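PDB 6B9R: hydroxyethylphosphonate dioxygenase from Streptomyces albus, which probably uses a non-haem iron centre and dioxygen to cleave 2-hydroxyethylphosphonate, giving hydroxymethylphosphonate and formate. Local coordinates for residues A19-A24 / G44-Y49; I439-Y442 / D446-W449. All blocks are in the same frame, centred on the assembly; numbering follows the deposited sequence.

Contact 1 is largely buried and joins two helices of the N-terminal bundle, 10-27 and 46-51, whereas contact 2 lies at the surface, between helix 438-443 and the C-terminal tail that follows it. Their centres are about 12 Å apart, and helix 10-27 links them: R22 of contact 1 also packs against the tail, its NH1 3.6 Å from L448 CD1. The chemistry follows the setting. Inside the bundle, leucine and phenylalanine meet through carbon, with an arginine laid across the ring edge. On the tail, two arginines lie close together beside an aspartate, at the surface and against the second subunit, and W449 carries the tail onward to a substrate held in that subunit.

Contact 1 of 2, residues A19-A24 / G44-Y49; sequences ALLRAA and GSFGDY
The ring of F46 turns its edge to the face of the R22 guanidinium. Its CE2 sits 3.7 Å above the guanidinium plane, offset toward the rim, and the two planes are 79° apart, so the meeting is edge-to-face. Seen from the ring, R22 NH1 lies near the ring plane, 3.8 Å from F46 CE2. Beyond this flat pair, the Y49 ring has S45 OG of its own segment at its edge.

L21 meets the CZ-CE1 end of the F46 ring obliquely. It comes from the direction opposite to F46, and its branch point CG lies 3.8 Å from F46 CZ, while its CD2 touches both F46 CE1 and Y49 CB, at 3.9 Å from the latter. A branched leucine suits this place because one methyl can serve two aromatic residues. The torsions bring the groups together: F46 CG is anti to the backbone N (chi1 -166°), which sends the ring across to helix 10-27, and R22 bends at chi2 and chi3, which sets the face of its guanidinium against the ring edge.

Helices 10-27 and 46-51 belong to a small N-terminal helical bundle, with helix 32-39 lying between them in sequence; the succession of short helices is consistent with a helix-turn-helix-like unit. Helix 32-39 contributes D32, A35 and L39 to the surroundings of F46, and D32 also forms a salt bridge with R22 NH1.

No hydrogen bond crosses between the two segments, and their cohesion is mainly apolar. The cation meets the C-H edge of the ring and not its pi face; this is no cation-pi contact, and it probably steadies the charge little. Because the ring approaches the guanidinium from above, it leaves the in-plane N-H directions to acceptors such as D32, whose carboxylate probably balances the buried charge.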
ATOM      1  N   ALA A  19      12.676  15.386  -8.411  1.00 20.01           N
ATOM      2  CA  ALA A  19      11.234  15.454  -8.620  1.00 19.61           C
ATOM      3  C   ALA A  19      10.472  15.264  -7.313  1.00 24.43           C
ATOM      4  O   ALA A  19       9.422  15.883  -7.117  1.00 19.45           O
ATOM      5  CB  ALA A  19      10.784  14.427  -9.655  1.00 21.68           C
ATOM      6  N   LEU A  20      10.978  14.412  -6.407  1.00 18.55           N
ATOM      7  CA  LEU A  20      10.329  14.248  -5.106  1.00 17.84           C
ATOM      8  C   LEU A  20      10.401  15.517  -4.278  1.00 19.10           C
ATOM      9  O   LEU A  20       9.492  15.796  -3.483  1.00 18.39           O
ATOM     10  CB  LEU A  20      10.969  13.119  -4.310  1.00 17.59           C
ATOM     11  CG  LEU A  20      10.689  11.736  -4.880  1.00 17.49           C
ATOM     12  CD1 LEU A  20      11.453  10.714  -4.080  1.00 22.45           C
ATOM     13  CD2 LEU A  20       9.179  11.427  -4.887  1.00 18.15           C
ATOM     14  N   LEU A  21      11.488  16.272  -4.423  1.00 21.21           N
ATOM     15  CA  LEU A  21      11.609  17.521  -3.678  1.00 19.61           C
ATOM     16  C   LEU A  21      10.612  18.556  -4.175  1.00 24.91           C
ATOM     17  O   LEU A  21       9.985  19.259  -3.369  1.00 18.97           O
ATOM     18  CB  LEU A  21      13.030  18.053  -3.783  1.00 18.91           C
ATOM     19  CG  LEU A  21      13.221  19.409  -3.095  1.00 18.97           C
ATOM     20  CD1 LEU A  21      12.860  19.292  -1.624  1.00 20.67           C
ATOM     21  CD2 LEU A  21      14.656  19.880  -3.275  1.00 24.76           C
ATOM     22  N   ARG A  22      10.475  18.690  -5.498  1.00 18.74           N
ATOM     23  CA  ARG A  22       9.461  19.594  -6.035  1.00 18.75           C
ATOM     24  C   ARG A  22       8.064  19.132  -5.638  1.00 18.09           C
ATOM     25  O   ARG A  22       7.207  19.945  -5.266  1.00 19.21           O
ATOM     26  CB  ARG A  22       9.581  19.688  -7.560  1.00 19.34           C
ATOM     27  CG  ARG A  22       8.392  20.405  -8.224  1.00 23.38           C
ATOM     28  CD  ARG A  22       8.305  21.879  -7.816  1.00 20.68           C
ATOM     29  NE  ARG A  22       9.280  22.689  -8.535  1.00 21.98           N
ATOM     30  CZ  ARG A  22       9.546  23.963  -8.261  1.00 23.86           C
ATOM     31  NH1 ARG A  22       8.920  24.578  -7.266  1.00 20.91           N
ATOM     32  NH2 ARG A  22      10.447  24.622  -8.980  1.00 25.01           N
ATOM     33  N   ALA A  23       7.814  17.827  -5.698  1.00 20.55           N
ATOM     34  CA  ALA A  23       6.494  17.329  -5.323  1.00 17.20           C
ATOM     35  C   ALA A  23       6.186  17.629  -3.860  1.00 16.64           C
ATOM     36  O   ALA A  23       5.052  17.984  -3.519  1.00 17.78           O
ATOM     37  CB  ALA A  23       6.403  15.823  -5.596  1.00 17.02           C
ATOM     38  N   ALA A  24       7.181  17.492  -2.978  1.00 16.62           N
ATOM     39  CA  ALA A  24       6.944  17.759  -1.561  1.00 18.33           C
ATOM     40  C   ALA A  24       6.612  19.224  -1.341  1.00 25.10           C
ATOM     41  O   ALA A  24       5.712  19.560  -0.560  1.00 16.88           O
ATOM     42  CB  ALA A  24       8.167  17.372  -0.727  1.00 18.04           C
ATOM     43  N   GLY A  44      16.539  32.343  -4.447  1.00 23.06           N
ATOM     44  CA  GLY A  44      16.666  32.060  -5.859  1.00 29.98           C
ATOM     45  C   GLY A  44      17.199  30.685  -6.224  1.00 28.87           C
ATOM     46  O   GLY A  44      17.248  30.366  -7.417  1.00 29.05           O
ATOM     47  N   SER A  45      17.571  29.844  -5.255  1.00 26.20           N
ATOM     48  CA  SER A  45      18.294  28.614  -5.559  1.00 25.33           C
ATOM     49  C   SER A  45      17.414  27.373  -5.703  1.00 28.29           C
ATOM     50  O   SER A  45      17.916  26.341  -6.161  1.00 26.54           O
ATOM     51  CB  SER A  45      19.351  28.337  -4.484  1.00 27.38           C
ATOM     52  OG  SER A  45      18.742  28.066  -3.229  1.00 24.76           O
ATOM     53  N   PHE A  46      16.130  27.430  -5.340  1.00 24.84           N
ATOM     54  CA  PHE A  46      15.356  26.189  -5.257  1.00 23.58           C
ATOM     55  C   PHE A  46      15.302  25.483  -6.608  1.00 27.71           C
ATOM     56  O   PHE A  46      15.370  24.247  -6.676  1.00 24.87           O
ATOM     57  CB  PHE A  46      13.945  26.466  -4.726  1.00 24.31           C
ATOM     58  CG  PHE A  46      13.203  25.217  -4.295  1.00 21.84           C
ATOM     59  CD1 PHE A  46      13.639  24.474  -3.201  1.00 20.08           C
ATOM     60  CD2 PHE A  46      12.069  24.792  -4.976  1.00 23.16           C
ATOM     61  CE1 PHE A  46      12.957  23.319  -2.801  1.00 20.50           C
ATOM     62  CE2 PHE A  46      11.387  23.634  -4.577  1.00 20.44           C
ATOM     63  CZ  PHE A  46      11.832  22.914  -3.488  1.00 19.26           C
ATOM     64  N   GLY A  47      15.213  26.254  -7.694  1.00 26.44           N
ATOM     65  CA  GLY A  47      15.213  25.666  -9.021  1.00 25.47           C
ATOM     66  C   GLY A  47      16.477  24.891  -9.342  1.00 30.35           C
ATOM     67  O   GLY A  47      16.444  23.961 -10.148  1.00 33.41           O
ATOM     68  N   ASP A  48      17.605  25.252  -8.717  1.00 25.09           N
ATOM     69  CA  ASP A  48      18.836  24.499  -8.954  1.00 27.96           C
ATOM     70  C   ASP A  48      18.804  23.126  -8.292  1.00 29.90           C
ATOM     71  O   ASP A  48      19.436  22.185  -8.788  1.00 30.86           O
ATOM     72  CB  ASP A  48      20.036  25.288  -8.459  1.00 33.11           C
ATOM     73  CG  ASP A  48      20.236  26.573  -9.236  1.00 43.34           C
ATOM     74  OD1 ASP A  48      20.209  26.522 -10.483  1.00 45.02           O
ATOM     75  OD2 ASP A  48      20.389  27.630  -8.601  1.00 50.07           O
ATOM     76  N   TYR A  49      18.092  22.993  -7.175  1.00 27.47           N
ATOM     77  CA  TYR A  49      17.941  21.682  -6.550  1.00 22.25           C
ATOM     78  C   TYR A  49      16.894  20.844  -7.267  1.00 27.90           C
ATOM     79  O   TYR A  49      17.040  19.620  -7.390  1.00 29.15           O
ATOM     80  CB  TYR A  49      17.567  21.848  -5.079  1.00 22.51           C
ATOM     81  CG  TYR A  49      18.673  22.460  -4.277  1.00 24.14           C
ATOM     82  CD1 TYR A  49      19.710  21.675  -3.794  1.00 22.10           C
ATOM     83  CD2 TYR A  49      18.710  23.826  -4.039  1.00 29.22           C
ATOM     84  CE1 TYR A  49      20.736  22.222  -3.072  1.00 27.16           C
ATOM     85  CE2 TYR A  49      19.744  24.391  -3.321  1.00 27.83           C
ATOM     86  CZ  TYR A  49      20.751  23.580  -2.834  1.00 35.56           C
ATOM     87  OH  TYR A  49      21.786  24.116  -2.113  1.00 41.00           O
TER

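Contact 2 of 2, residues I439-Y442 / D446-W449; sequences IGRY and DRLW. With 2HE ((2-hydroxyethyl)phosphonic acid), chain Q.
R441 and R447 lie with their guanidinium groups almost parallel, the planes 4° apart, where R441, near the end of helix 438-443, reaches out alongside the C-terminal tail. The motif is a helix end followed by an irregular tail that crosses to the second subunit and completes its substrate pocket. Each arginine touches through a methylene: R441 CD sits over the centre of the R447 guanidinium, 3.7 Å from its CZ, and R447 CD lies over the rim of the R441 group.

The like charges, with R441 NE and R447 NE 3.9 Å apart, are probably offset by the acids D446 and E445. D446 and R447 both place CG between the backbone N and the carbonyl carbon, and the bend of R447 at chi3 (67°) turns its NE and NH2 edge onto the carboxylate. The result is a bidentate salt bridge, both oxygens met on their syn sides: R447 NE to D446 OD1 at 2.6 Å, the more tilted bond, and R447 NH2 to OD2, nearly straight. Toward R441 the carboxylate acts through charge alone. A leucine in place of R447 would probably leave the D446 carboxylate without its mate and R441 CD without the flat surface beneath it.

The polar end of R441 looks elsewhere: NE pairs with E445, while NH1 and NH2 bond to the carbonyls of G148 and K147 of the second subunit.

Past R447, W449 reaches a 2-hydroxyethylphosphonate that R103, Y111 and N146 of the second subunit also hold. Indole suits this place: its ring makes a cation-pi contact with K29, and NE1 donates to the phosphonate oxygen O2 at 3.0 Å, bent to 144° at the hydrogen.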
ATOM      1  N   ILE A 439      -0.169  10.687 -15.574  1.00 28.99           N
ATOM      2  CA  ILE A 439       0.700   9.616 -15.097  1.00 29.06           C
ATOM      3  C   ILE A 439       2.160  10.040 -15.191  1.00 22.32           C
ATOM      4  O   ILE A 439       2.965   9.762 -14.294  1.00 21.82           O
ATOM      5  CB  ILE A 439       0.410   8.312 -15.870  1.00 30.91           C
ATOM      6  CG1 ILE A 439      -0.881   7.674 -15.347  1.00 25.79           C
ATOM      7  CG2 ILE A 439       1.572   7.327 -15.768  1.00 28.94           C
ATOM      8  CD1 ILE A 439      -1.322   6.432 -16.119  1.00 32.41           C
ATOM      9  N   GLY A 440       2.514  10.760 -16.256  1.00 26.71           N
ATOM     10  CA  GLY A 440       3.873  11.268 -16.375  1.00 28.02           C
ATOM     11  C   GLY A 440       4.299  12.132 -15.202  1.00 28.38           C
ATOM     12  O   GLY A 440       5.417  11.999 -14.699  1.00 24.83           O
ATOM     13  N   ARG A 441       3.424  13.044 -14.760  1.00 28.81           N
ATOM     14  CA  ARG A 441       3.791  13.920 -13.646  1.00 25.25           C
ATOM     15  C   ARG A 441       3.789  13.163 -12.325  1.00 26.81           C
ATOM     16  O   ARG A 441       4.546  13.509 -11.411  1.00 27.53           O
ATOM     17  CB  ARG A 441       2.846  15.122 -13.559  1.00 27.07           C
ATOM     18  CG  ARG A 441       3.118  16.230 -14.576  1.00 32.87           C
ATOM     19  CD  ARG A 441       2.139  17.406 -14.413  1.00 24.05           C
ATOM     20  NE  ARG A 441       2.241  18.035 -13.096  1.00 30.21           N
ATOM     21  CZ  ARG A 441       1.287  18.791 -12.564  1.00 26.44           C
ATOM     22  NH1 ARG A 441       1.438  19.316 -11.351  1.00 26.22           N
ATOM     23  NH2 ARG A 441       0.167  19.006 -13.249  1.00 24.24           N
ATOM     24  N   TYR A 442       2.933  12.144 -12.206  1.00 24.37           N
ATOM     25  CA  TYR A 442       2.965  11.278 -11.030  1.00 23.76           C
ATOM     26  C   TYR A 442       4.306  10.569 -10.925  1.00 21.87           C
ATOM     27  O   TYR A 442       4.899  10.500  -9.843  1.00 23.48           O
ATOM     28  CB  TYR A 442       1.808  10.280 -11.101  1.00 20.72           C
ATOM     29  CG  TYR A 442       1.877   9.137 -10.106  1.00 20.08           C
ATOM     30  CD1 TYR A 442       1.825   9.373  -8.742  1.00 21.13           C
ATOM     31  CD2 TYR A 442       1.987   7.822 -10.544  1.00 21.04           C
ATOM     32  CE1 TYR A 442       1.874   8.320  -7.826  1.00 20.16           C
ATOM     33  CE2 TYR A 442       2.036   6.769  -9.644  1.00 22.27           C
ATOM     34  CZ  TYR A 442       1.977   7.024  -8.282  1.00 18.99           C
ATOM     35  OH  TYR A 442       2.030   5.963  -7.388  1.00 21.16           O
ATOM     36  N   ASP A 446       7.467  17.793 -12.615  1.00 32.87           N
ATOM     37  CA  ASP A 446       8.353  18.593 -13.444  1.00 34.67           C
ATOM     38  C   ASP A 446       8.003  20.075 -13.413  1.00 35.22           C
ATOM     39  O   ASP A 446       8.424  20.814 -14.310  1.00 35.49           O
ATOM     40  CB  ASP A 446       8.339  18.077 -14.889  1.00 38.67           C
ATOM     41  CG  ASP A 446       6.950  18.149 -15.539  1.00 42.20           C
ATOM     42  OD1 ASP A 446       5.985  18.617 -14.897  1.00 34.19           O
ATOM     43  OD2 ASP A 446       6.818  17.723 -16.707  1.00 46.82           O
ATOM     44  N   ARG A 447       7.225  20.528 -12.432  1.00 25.45           N
ATOM     45  CA  ARG A 447       6.773  21.915 -12.487  1.00 24.34           C
ATOM     46  C   ARG A 447       6.187  22.339 -11.147  1.00 25.81           C
ATOM     47  O   ARG A 447       5.700  21.518 -10.365  1.00 25.35           O
ATOM     48  CB  ARG A 447       5.723  22.111 -13.591  1.00 28.79           C
ATOM     49  CG  ARG A 447       4.377  21.422 -13.308  1.00 27.61           C
ATOM     50  CD  ARG A 447       3.532  21.301 -14.578  1.00 31.75           C
ATOM     51  NE  ARG A 447       4.144  20.386 -15.538  1.00 40.94           N
ATOM     52  CZ  ARG A 447       3.583  20.006 -16.681  1.00 52.75           C
ATOM     53  NH1 ARG A 447       2.382  20.456 -17.023  1.00 58.34           N
ATOM     54  NH2 ARG A 447       4.230  19.169 -17.485  1.00 46.88           N
ATOM     55  N   LEU A 448       6.224  23.647 -10.914  1.00 24.24           N
ATOM     56  CA  LEU A 448       5.429  24.253  -9.857  1.00 24.01           C
ATOM     57  C   LEU A 448       3.948  23.991 -10.115  1.00 28.92           C
ATOM     58  O   LEU A 448       3.512  23.866 -11.262  1.00 24.67           O
ATOM     59  CB  LEU A 448       5.703  25.763  -9.808  1.00 24.52           C
ATOM     60  CG  LEU A 448       5.147  26.652  -8.687  1.00 24.37           C
ATOM     61  CD1 LEU A 448       5.801  26.364  -7.334  1.00 25.62           C
ATOM     62  CD2 LEU A 448       5.352  28.103  -9.063  1.00 25.09           C
ATOM     63  N   TRP A 449       3.160  23.925  -9.038  1.00 23.69           N
ATOM     64  CA  TRP A 449       1.774  23.494  -9.173  1.00 23.73           C
ATOM     65  C   TRP A 449       0.869  24.541  -9.807  1.00 24.50           C
ATOM     66  O   TRP A 449      -0.287  24.223 -10.097  1.00 24.66           O
ATOM     67  CB  TRP A 449       1.208  23.057  -7.810  1.00 23.03           C
ATOM     68  CG  TRP A 449       0.770  24.171  -6.878  1.00 23.06           C
ATOM     69  CD1 TRP A 449      -0.492  24.657  -6.730  1.00 23.32           C
ATOM     70  CD2 TRP A 449       1.589  24.889  -5.942  1.00 22.80           C
ATOM     71  NE1 TRP A 449      -0.513  25.653  -5.775  1.00 24.59           N
ATOM     72  CE2 TRP A 449       0.754  25.810  -5.277  1.00 26.00           C
ATOM     73  CE3 TRP A 449       2.945  24.849  -5.613  1.00 22.52           C
ATOM     74  CZ2 TRP A 449       1.234  26.689  -4.303  1.00 25.44           C
ATOM     75  CZ3 TRP A 449       3.421  25.714  -4.637  1.00 22.35           C
ATOM     76  CH2 TRP A 449       2.569  26.630  -4.002  1.00 29.05           C
TER
HETATM   77  O3  2HE Q 502      -3.928  26.338  -6.798  1.00 25.87           O
HETATM   78  P   2HE Q 502      -4.331  25.728  -5.373  1.00 38.97           P
HETATM   79  O1  2HE Q 502      -4.565  24.244  -5.462  1.00 35.75           O
HETATM   80  O2  2HE Q 502      -3.129  26.072  -4.360  1.00 29.46           O
HETATM   81  CA  2HE Q 502      -5.873  26.433  -4.771  1.00 33.21           C
HETATM   82  CB  2HE Q 502      -6.208  25.630  -3.530  1.00 34.32           C
HETATM   83  O4  2HE Q 502      -6.260  24.241  -3.874  1.00 42.22           O